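Local coordinates for DNA ligase (PDB 3QWU), which probably joins nucleic acid ends at the expense of ATP, as expected of a putative ATP-dependent DNA ligase, and binds adenosine and calcium, at residues Phe155-Phe159 and Lys173-Ile177. Residues are numbered along the deposited sequence; the frame is centred on the assembly and turned at random.
Sequences FVFDF and KMELI. With ADN (adenosine), chain C.
The ammonium group of Lys173 reaches from helix 170-180 to strand 153-161 and makes two bonds there. One runs to Phe157 O at 2.9 Å from NZ, tilted 30° from the carbonyl plane; the other is a salt bridge in which NZ stands above the carboxylate plane of Asp158, 3.0 Å from OD1. The long lysine chain leaves with CG anti to the backbone N (chi1 162°) and bends at chi3, which carries NZ to both oxygens. Phe157 O and Asp158 OD1 lie 2.9 Å apart, and the positive charge they share probably offsets their repulsion; Glu78 supplies a second carboxylate. Asp158 OD2 is shared by Tyr54, Lys219 and Arg227.

Apolar contacts gather round Phe159, whose flat ring offers a face to Leu176 and an edge to Ile177. Leu176 lays CD1 over that face, 4.1 Å from the centroid, a CH-pi contact, while Ile177 CG1 meets the edge.

On the strand's other side, Phe157 lays one ring face against the adenine of adenosine, whose N3 sits 3.6 Å above the plane, over its centre. With an alanine in place of Phe157, the adenine is likely to lose this aromatic support and be freer to shift. The backbones of Phe157 and Asp158 both bond Cys130 of the neighbouring strand, a classic beta bulge that places Phe157 in the adenosine pocket of this RNA ligase-family domain, with Asp158 bonded to the pocket residues Tyr54 and Lys219.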
loop_
_atom_site.group_PDB
_atom_site.type_symbol
_atom_site.label_atom_id
_atom_site.label_comp_id
_atom_site.label_asym_id
_atom_site.label_seq_id
_atom_site.Cartn_x
_atom_site.Cartn_y
_atom_site.Cartn_z
ATOM N N PHE A 155 -12.056 -11.670 27.656
ATOM C CA PHE A 155 -12.324 -10.441 28.328
ATOM C C PHE A 155 -13.573 -9.777 27.776
ATOM O O PHE A 155 -13.552 -9.283 26.652
ATOM C CB PHE A 155 -11.119 -9.528 28.147
ATOM C CG PHE A 155 -9.824 -10.083 28.747
ATOM C CD1 PHE A 155 -9.539 -9.932 30.073
ATOM C CD2 PHE A 155 -8.918 -10.751 27.975
ATOM C CE1 PHE A 155 -8.321 -10.463 30.641
ATOM C CE2 PHE A 155 -7.716 -11.257 28.542
ATOM C CZ PHE A 155 -7.469 -11.130 29.881
ATOM N N VAL A 156 -14.664 -9.797 28.554
ATOM C CA VAL A 156 -15.888 -9.103 28.216
ATOM C C VAL A 156 -15.683 -7.563 28.147
ATOM O O VAL A 156 -15.008 -6.973 28.998
ATOM C CB VAL A 156 -17.015 -9.403 29.295
ATOM C CG1 VAL A 156 -18.325 -8.638 28.949
ATOM C CG2 VAL A 156 -17.267 -10.885 29.437
ATOM N N PHE A 157 -16.217 -6.943 27.093
ATOM C CA PHE A 157 -16.231 -5.493 26.930
ATOM C C PHE A 157 -17.619 -4.953 26.561
ATOM O O PHE A 157 -17.839 -3.717 26.545
ATOM C CB PHE A 157 -15.196 -5.055 25.871
ATOM C CG PHE A 157 -15.397 -5.655 24.506
ATOM C CD1 PHE A 157 -16.426 -5.265 23.696
ATOM C CD2 PHE A 157 -14.550 -6.637 24.030
ATOM C CE1 PHE A 157 -16.584 -5.890 22.423
ATOM C CE2 PHE A 157 -14.741 -7.231 22.790
ATOM C CZ PHE A 157 -15.757 -6.870 22.008
ATOM N N ASP A 158 -18.563 -5.831 26.220
ATOM C CA ASP A 158 -19.922 -5.346 25.925
ATOM C C ASP A 158 -20.981 -6.453 26.112
ATOM O O ASP A 158 -20.649 -7.652 26.175
ATOM C CB ASP A 158 -19.986 -4.690 24.496
ATOM C CG ASP A 158 -19.631 -3.149 24.494
ATOM O OD1 ASP A 158 -20.144 -2.403 25.388
ATOM O OD2 ASP A 158 -18.862 -2.689 23.593
ATOM N N PHE A 159 -22.233 -6.033 26.268
ATOM C CA PHE A 159 -23.363 -6.930 26.100
ATOM C C PHE A 159 -24.281 -6.337 25.061
ATOM O O PHE A 159 -24.488 -5.127 25.006
ATOM C CB PHE A 159 -24.180 -7.107 27.381
ATOM C CG PHE A 159 -23.445 -7.782 28.502
ATOM C CD1 PHE A 159 -23.353 -9.142 28.554
ATOM C CD2 PHE A 159 -22.887 -7.039 29.535
ATOM C CE1 PHE A 159 -22.693 -9.744 29.593
ATOM C CE2 PHE A 159 -22.219 -7.666 30.600
ATOM C CZ PHE A 159 -22.094 -8.997 30.603
ATOM N N LYS A 173 -23.746 -2.867 32.297
ATOM C CA LYS A 173 -22.656 -3.779 31.963
ATOM C C LYS A 173 -21.830 -4.033 33.226
ATOM O O LYS A 173 -21.633 -5.169 33.606
ATOM C CB LYS A 173 -21.818 -3.184 30.819
ATOM C CG LYS A 173 -20.447 -3.747 30.602
ATOM C CD LYS A 173 -19.864 -3.339 29.222
ATOM C CE LYS A 173 -19.017 -2.008 29.238
ATOM N NZ LYS A 173 -18.827 -1.300 27.869
ATOM N N MET A 174 -21.382 -2.976 33.889
ATOM C CA MET A 174 -20.555 -3.144 35.075
ATOM C C MET A 174 -21.294 -3.943 36.172
ATOM O O MET A 174 -20.675 -4.731 36.846
ATOM C CB MET A 174 -19.953 -1.806 35.545
ATOM C CG MET A 174 -18.922 -1.278 34.521
ATOM S SD MET A 174 -18.166 0.403 34.655
ATOM C CE MET A 174 -17.382 0.355 36.301
ATOM N N GLU A 175 -22.622 -3.845 36.256
ATOM C CA GLU A 175 -23.390 -4.637 37.234
ATOM C C GLU A 175 -23.431 -6.129 36.896
ATOM O O GLU A 175 -23.244 -6.963 37.795
ATOM C CB GLU A 175 -24.811 -4.093 37.400
ATOM C CG GLU A 175 -24.911 -3.018 38.501
ATOM C CD GLU A 175 -25.926 -1.900 38.200
ATOM O OE1 GLU A 175 -26.969 -2.182 37.556
ATOM O OE2 GLU A 175 -25.680 -0.734 38.626
ATOM N N LEU A 176 -23.663 -6.482 35.632
ATOM C CA LEU A 176 -23.651 -7.892 35.263
ATOM C C LEU A 176 -22.295 -8.552 35.493
ATOM O O LEU A 176 -22.231 -9.700 35.911
ATOM C CB LEU A 176 -24.092 -8.109 33.841
ATOM C CG LEU A 176 -25.569 -7.819 33.623
ATOM C CD1 LEU A 176 -25.815 -7.559 32.129
ATOM C CD2 LEU A 176 -26.562 -8.947 34.199
ATOM N N ILE A 177 -21.217 -7.838 35.199
ATOM C CA ILE A 177 -19.865 -8.368 35.336
ATOM C C ILE A 177 -19.529 -8.562 36.802
ATOM O O ILE A 177 -18.913 -9.563 37.179
ATOM C CB ILE A 177 -18.850 -7.415 34.739
ATOM C CG1 ILE A 177 -19.025 -7.332 33.217
ATOM C CG2 ILE A 177 -17.427 -7.833 35.076
ATOM C CD1 ILE A 177 -18.215 -6.156 32.554
HETATM O "O5'" ADN C . -13.234 -2.660 16.236
HETATM C "C5'" ADN C . -12.553 -2.660 17.491
HETATM C "C4'" ADN C . -12.301 -4.095 17.935
HETATM O "O4'" ADN C . -11.436 -4.150 19.111
HETATM C "C3'" ADN C . -13.603 -4.774 18.338
HETATM O "O3'" ADN C . -14.290 -5.437 17.280
HETATM C "C2'" ADN C . -13.189 -5.729 19.453
HETATM O "O2'" ADN C . -13.077 -7.056 18.968
HETATM C "C1'" ADN C . -11.833 -5.245 19.961
HETATM N N9 ADN C . -11.852 -4.757 21.349
HETATM C C8 ADN C . -10.865 -5.001 22.243
HETATM N N7 ADN C . -11.115 -4.437 23.449
HETATM C C5 ADN C . -12.296 -3.784 23.294
HETATM C C6 ADN C . -13.118 -2.942 24.169
HETATM N N6 ADN C . -12.679 -2.740 25.443
HETATM N N1 ADN C . -14.304 -2.460 23.683
HETATM C C2 ADN C . -14.682 -2.696 22.394
HETATM N N3 ADN C . -13.944 -3.439 21.520
HETATM C C4 ADN C . -12.783 -4.002 21.922
#